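Uncharacterized protein DUF1470 (Jannaschia sp. CCS1, PDB 3H0N) is of unknown function but, having an ABATE domain and a treble-clef zinc finger, possibly acts as a transcription regulator. Local coordinates at residues T10-S15 with W125-C129; L18-T23 with L66-H71. One frame throughout, in Å; residues are numbered along the deposited sequence.

Interaction 1: residues T10-S15 with W125-C129; sequences TGLRVS and WTAIC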
loop_
_atom_site.group_PDB
_atom_site.type_symbol
_atom_site.label_atom_id
_atom_site.label_comp_id
_atom_site.label_asym_id
_atom_site.label_seq_id
_atom_site.Cartn_x
_atom_site.Cartn_y
_atom_site.Cartn_z
ATOM N N THR A 10 -5.930 -2.138 -8.380
ATOM C CA THR A 10 -7.178 -1.508 -8.813
ATOM C C THR A 10 -7.024 -0.024 -9.152
ATOM O O THR A 10 -7.517 0.446 -10.197
ATOM C CB THR A 10 -8.266 -1.701 -7.741
ATOM O OG1 THR A 10 -8.547 -3.108 -7.598
ATOM C CG2 THR A 10 -9.547 -0.976 -8.148
ATOM N N GLY A 11 -6.405 0.757 -8.276
ATOM C CA GLY A 11 -6.303 2.182 -8.513
ATOM C C GLY A 11 -5.503 2.490 -9.752
ATOM O O GLY A 11 -5.879 3.351 -10.543
ATOM N N LEU A 12 -4.404 1.782 -9.914
ATOM C CA LEU A 12 -3.588 1.956 -11.126
ATOM C C LEU A 12 -4.362 1.590 -12.372
ATOM O O LEU A 12 -4.393 2.343 -13.387
ATOM C CB LEU A 12 -2.288 1.118 -11.032
ATOM C CG LEU A 12 -1.364 1.095 -12.254
ATOM C CD1 LEU A 12 -0.842 2.516 -12.550
ATOM C CD2 LEU A 12 -0.213 0.117 -12.015
ATOM N N ARG A 13 -5.024 0.436 -12.341
ATOM C CA ARG A 13 -5.742 -0.068 -13.501
ATOM C C ARG A 13 -6.905 0.834 -13.881
ATOM O O ARG A 13 -7.076 1.176 -15.056
ATOM C CB ARG A 13 -6.280 -1.464 -13.190
ATOM C CG ARG A 13 -7.111 -2.091 -14.283
ATOM C CD ARG A 13 -7.585 -3.489 -13.946
ATOM N NE ARG A 13 -8.446 -3.624 -12.776
ATOM C CZ ARG A 13 -8.067 -4.015 -11.529
ATOM N NH1 ARG A 13 -6.810 -4.241 -11.174
ATOM N NH2 ARG A 13 -9.018 -4.151 -10.616
ATOM N N VAL A 14 -7.702 1.229 -12.904
ATOM C CA VAL A 14 -8.849 2.071 -13.177
ATOM C C VAL A 14 -8.364 3.443 -13.664
ATOM O O VAL A 14 -8.959 4.032 -14.560
ATOM C CB VAL A 14 -9.753 2.175 -11.948
ATOM C CG1 VAL A 14 -10.817 3.267 -12.094
ATOM C CG2 VAL A 14 -10.458 0.841 -11.675
ATOM N N SER A 15 -7.269 3.954 -13.104
ATOM C CA SER A 15 -6.735 5.259 -13.543
ATOM C C SER A 15 -6.399 5.223 -15.041
ATOM O O SER A 15 -6.805 6.102 -15.799
ATOM C CB SER A 15 -5.438 5.609 -12.801
ATOM O OG SER A 15 -5.669 5.934 -11.442
ATOM N N TRP A 125 -13.541 6.840 -5.610
ATOM C CA TRP A 125 -12.712 6.466 -6.773
ATOM C C TRP A 125 -11.565 7.440 -6.977
ATOM O O TRP A 125 -10.491 7.008 -7.375
ATOM C CB TRP A 125 -13.582 6.239 -8.016
ATOM C CG TRP A 125 -14.250 4.901 -7.926
ATOM C CD1 TRP A 125 -15.523 4.648 -7.584
ATOM C CD2 TRP A 125 -13.587 3.642 -8.038
ATOM N NE1 TRP A 125 -15.730 3.271 -7.518
ATOM C CE2 TRP A 125 -14.545 2.639 -7.783
ATOM C CE3 TRP A 125 -12.280 3.268 -8.345
ATOM C CZ2 TRP A 125 -14.223 1.272 -7.809
ATOM C CZ3 TRP A 125 -11.974 1.915 -8.365
ATOM C CH2 TRP A 125 -12.923 0.949 -8.102
ATOM N N THR A 126 -11.740 8.705 -6.617
ATOM C CA THR A 126 -10.650 9.658 -6.629
ATOM C C THR A 126 -9.557 9.227 -5.676
ATOM O O THR A 126 -8.373 9.214 -6.046
ATOM C CB THR A 126 -11.136 11.074 -6.302
ATOM O OG1 THR A 126 -12.117 11.461 -7.270
ATOM C CG2 THR A 126 -9.969 12.056 -6.362
ATOM N N ALA A 127 -9.907 8.846 -4.450
ATOM C CA ALA A 127 -8.918 8.384 -3.487
ATOM C C ALA A 127 -8.234 7.113 -3.912
ATOM O O ALA A 127 -7.008 6.967 -3.728
ATOM C CB ALA A 127 -9.605 8.186 -2.098
ATOM N N ILE A 128 -8.998 6.163 -4.444
ATOM C CA ILE A 128 -8.438 4.887 -4.874
ATOM C C ILE A 128 -7.428 5.112 -5.988
ATOM O O ILE A 128 -6.308 4.561 -5.983
ATOM C CB ILE A 128 -9.539 3.940 -5.344
ATOM C CG1 ILE A 128 -10.400 3.483 -4.135
ATOM C CG2 ILE A 128 -8.967 2.669 -5.999
ATOM C CD1 ILE A 128 -11.684 2.751 -4.533
ATOM N N CYS A 129 -7.834 5.897 -6.960
ATOM C CA CYS A 129 -6.967 6.156 -8.114
ATOM C C CYS A 129 -5.728 6.926 -7.713
ATOM O O CYS A 129 -4.616 6.583 -8.130
ATOM C CB CYS A 129 -7.725 6.895 -9.210
ATOM S SG CYS A 129 -8.964 5.864 -10.055
#
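Thr10 and Val14 meet the indole of Trp125 through methyl groups that their first torsions aim across the contact. In Thr10, CG2 lies opposite the backbone N and OG1 beside it (chi1 -63°), which sends the methyl to the six-membered ring of the indole, where it sits at the edge, in plane, 3.8 Å from CZ3. The same torsion places OG1 where it hydrogen-bonds Tyr7 O. Val14 crosses the indole at about a right angle: CG2 approaches CZ3, while CG1 lies 3.8 Å from Cys129 SG. Ile128 CD1 lies above one face of the indole, toward its rim, and Trp125 NE1 is hydrogen-bonded to Ser51 OG.

The backbones come closest at Gly11, whose CA is 4.0 Å from Cys129 CA and makes a CA-H...O contact with Ile128 O at 3.5 Å. The absence of a CB at Gly11 lets the backbones approach this closely, since that carbonyl oxygen lies where a CB would point. One turn on, Ser15 OG bonds back to Gly11 O at 2.7 Å, reaching it from the opposite face to Ser15 N; the buried hydroxyl is thus satisfied while it packs against Cys129 CB.

The two helix segments cross at -107° with axes 8.6 Å apart, a close glycine-mediated crossing. It joins helix 10-22 to helix 121-138 in the chain's interior, with Leu70 of helix 58-78 touching both Ser15 and Cys129.

Interaction 2: residues L18-T23 with L66-H71; sequences LVNIAT and LARLLH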
loop_
_atom_site.group_PDB
_atom_site.type_symbol
_atom_site.label_atom_id
_atom_site.label_comp_id
_atom_site.label_asym_id
_atom_site.label_seq_id
_atom_site.Cartn_x
_atom_site.Cartn_y
_atom_site.Cartn_z
ATOM N N LEU A 18 -9.648 4.761 -17.167
ATOM C CA LEU A 18 -10.508 5.951 -17.132
ATOM C C LEU A 18 -9.903 7.027 -18.026
ATOM O O LEU A 18 -10.605 7.646 -18.838
ATOM C CB LEU A 18 -10.678 6.438 -15.683
ATOM C CG LEU A 18 -11.373 7.798 -15.576
ATOM C CD1 LEU A 18 -12.783 7.813 -16.179
ATOM C CD2 LEU A 18 -11.366 8.177 -14.100
ATOM N N VAL A 19 -8.607 7.255 -17.894
ATOM C CA VAL A 19 -7.943 8.240 -18.764
ATOM C C VAL A 19 -8.107 7.835 -20.216
ATOM O O VAL A 19 -8.374 8.680 -21.081
ATOM C CB VAL A 19 -6.471 8.372 -18.351
ATOM C CG1 VAL A 19 -5.613 9.032 -19.468
ATOM C CG2 VAL A 19 -6.387 9.117 -16.996
ATOM N N ASN A 20 -7.965 6.537 -20.532
ATOM C CA ASN A 20 -7.995 6.107 -21.922
ATOM C C ASN A 20 -9.392 6.186 -22.514
ATOM O O ASN A 20 -9.552 6.425 -23.706
ATOM C CB ASN A 20 -7.355 4.742 -22.068
ATOM C CG ASN A 20 -5.837 4.825 -22.046
ATOM O OD1 ASN A 20 -5.273 5.866 -22.377
ATOM N ND2 ASN A 20 -5.182 3.745 -21.648
ATOM N N ILE A 21 -10.431 6.057 -21.692
ATOM C CA ILE A 21 -11.792 6.276 -22.146
ATOM C C ILE A 21 -12.051 7.767 -22.382
ATOM O O ILE A 21 -12.508 8.178 -23.459
ATOM C CB ILE A 21 -12.820 5.769 -21.103
ATOM C CG1 ILE A 21 -12.750 4.259 -21.026
ATOM C CG2 ILE A 21 -14.245 6.238 -21.501
ATOM C CD1 ILE A 21 -13.381 3.678 -19.724
ATOM N N ALA A 22 -11.777 8.586 -21.390
ATOM C CA ALA A 22 -12.354 9.909 -21.339
ATOM C C ALA A 22 -11.498 10.991 -21.958
ATOM O O ALA A 22 -12.021 12.045 -22.351
ATOM C CB ALA A 22 -12.728 10.292 -19.894
ATOM N N THR A 23 -10.177 10.793 -22.033
ATOM C CA THR A 23 -9.291 11.894 -22.445
ATOM C C THR A 23 -9.325 12.035 -23.958
ATOM O O THR A 23 -9.037 11.080 -24.665
ATOM C CB THR A 23 -7.867 11.634 -22.024
ATOM O OG1 THR A 23 -7.848 11.451 -20.603
ATOM C CG2 THR A 23 -6.993 12.820 -22.366
ATOM N N LEU A 66 -12.249 13.711 -12.979
ATOM C CA LEU A 66 -11.201 12.835 -12.423
ATOM C C LEU A 66 -10.221 12.426 -13.524
ATOM O O LEU A 66 -9.009 12.469 -13.335
ATOM C CB LEU A 66 -11.820 11.610 -11.742
ATOM C CG LEU A 66 -10.824 10.621 -11.172
ATOM C CD1 LEU A 66 -9.859 11.258 -10.152
ATOM C CD2 LEU A 66 -11.590 9.442 -10.543
ATOM N N ALA A 67 -10.759 12.040 -14.684
ATOM C CA ALA A 67 -9.932 11.652 -15.822
ATOM C C ALA A 67 -8.952 12.758 -16.214
ATOM O O ALA A 67 -7.798 12.476 -16.519
ATOM C CB ALA A 67 -10.776 11.269 -16.996
ATOM N N ARG A 68 -9.405 13.997 -16.205
ATOM C CA ARG A 68 -8.574 15.136 -16.586
ATOM C C ARG A 68 -7.396 15.252 -15.616
ATOM O O ARG A 68 -6.219 15.412 -16.045
ATOM C CB ARG A 68 -9.368 16.440 -16.593
ATOM C CG ARG A 68 -10.467 16.557 -17.669
ATOM C CD ARG A 68 -11.041 17.980 -17.773
ATOM N NE ARG A 68 -12.288 18.074 -18.548
ATOM C CZ ARG A 68 -13.512 18.179 -18.023
ATOM N NH1 ARG A 68 -13.718 18.149 -16.690
ATOM N NH2 ARG A 68 -14.550 18.280 -18.841
ATOM N N LEU A 69 -7.695 15.156 -14.320
ATOM C CA LEU A 69 -6.660 15.240 -13.280
ATOM C C LEU A 69 -5.685 14.073 -13.372
ATOM O O LEU A 69 -4.457 14.240 -13.281
ATOM C CB LEU A 69 -7.315 15.301 -11.902
ATOM C CG LEU A 69 -8.140 16.560 -11.658
ATOM C CD1 LEU A 69 -9.116 16.335 -10.491
ATOM C CD2 LEU A 69 -7.204 17.774 -11.420
ATOM N N LEU A 70 -6.193 12.859 -13.552
ATOM C CA LEU A 70 -5.297 11.695 -13.612
ATOM C C LEU A 70 -4.474 11.748 -14.894
ATOM O O LEU A 70 -3.326 11.341 -14.882
ATOM C CB LEU A 70 -6.069 10.369 -13.505
ATOM C CG LEU A 70 -6.862 10.139 -12.233
ATOM C CD1 LEU A 70 -7.715 8.898 -12.315
ATOM C CD2 LEU A 70 -5.935 10.082 -11.009
ATOM N N HIS A 71 -5.061 12.235 -15.989
ATOM C CA HIS A 71 -4.294 12.354 -17.250
ATOM C C HIS A 71 -3.118 13.317 -17.083
ATOM O O HIS A 71 -1.995 13.011 -17.503
ATOM C CB HIS A 71 -5.142 12.773 -18.429
ATOM C CG HIS A 71 -4.348 12.821 -19.711
ATOM N ND1 HIS A 71 -3.849 13.993 -20.232
ATOM C CD2 HIS A 71 -3.896 11.825 -20.515
ATOM C CE1 HIS A 71 -3.163 13.724 -21.327
ATOM N NE2 HIS A 71 -3.186 12.415 -21.538
#
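Thr23 and His71 cross at about a right angle, the threonine methyl standing over the imidazole. Thr23 CG2 lies 3.7 Å from the ring centroid and only 10° off its normal, a CH-pi contact centred on one face. Val19 meets the same ring differently: its CG1 comes in at the edge, in plane, with CD2 3.4 Å away. One face is thus met by the residue just after helix 10-22, and the edge by a residue within it. His71 reaches this place because its CG is turned opposite the backbone N (chi1 -177°). The other branch of Val19, CG2, rests on the backbone of the partner helix near Ala67 O and 3.7 Å from Leu70 CB.

Thr23 is the first residue to leave the helical conformation, and its OG1 bonds back to Val19 O at 2.9 Å, a carbonyl that also accepts from Thr23 N. This side-chain bond helps fix the rotation that presents CG2 to the imidazole. An alanine at this position is likely to leave that face of His71 without its methyl cover and Val19 O with one donor fewer.

The contact belongs to the helical part of the ABATE domain, where segments 18-22 and 66-71 cross at -115° with axes 8.7 Å apart. Small residues permit this approach: Ala67 CB sits 3.6 Å from Ala22 CB and also touches Leu18 CG. Leu18 and Leu66 meet at about a right angle through their CD2 methyls, 3.8 Å apart, and the same Leu18 methyl reaches Leu70 CD1. Beyond the leucines, helix 121-138 contributes Thr126 against Leu66 and Leu133 against Leu70. Arg155 NH1 hydrogen-bonds the carbonyl oxygens of Asn20 and Thr23.

How the interactions relate
From the N terminus the chain enters helix 10-22, which supplies one side of both contacts: its first turns to interaction 1, its last turn and the residue after it to interaction 2. Helix 58-78 then returns to the end of helix 10-22, and interaction 2 closes a loop of 42 intervening residues. The chain runs on to helix 121-138, where interaction 1 closes a wider loop of 109 residues that encloses the smaller one. The two do not cross. Their centres lie 11 Å apart and they touch directly, Leu66 CD2 also packing near Trp125 C, so helices 10-22, 58-78 and 121-138 pack against one another.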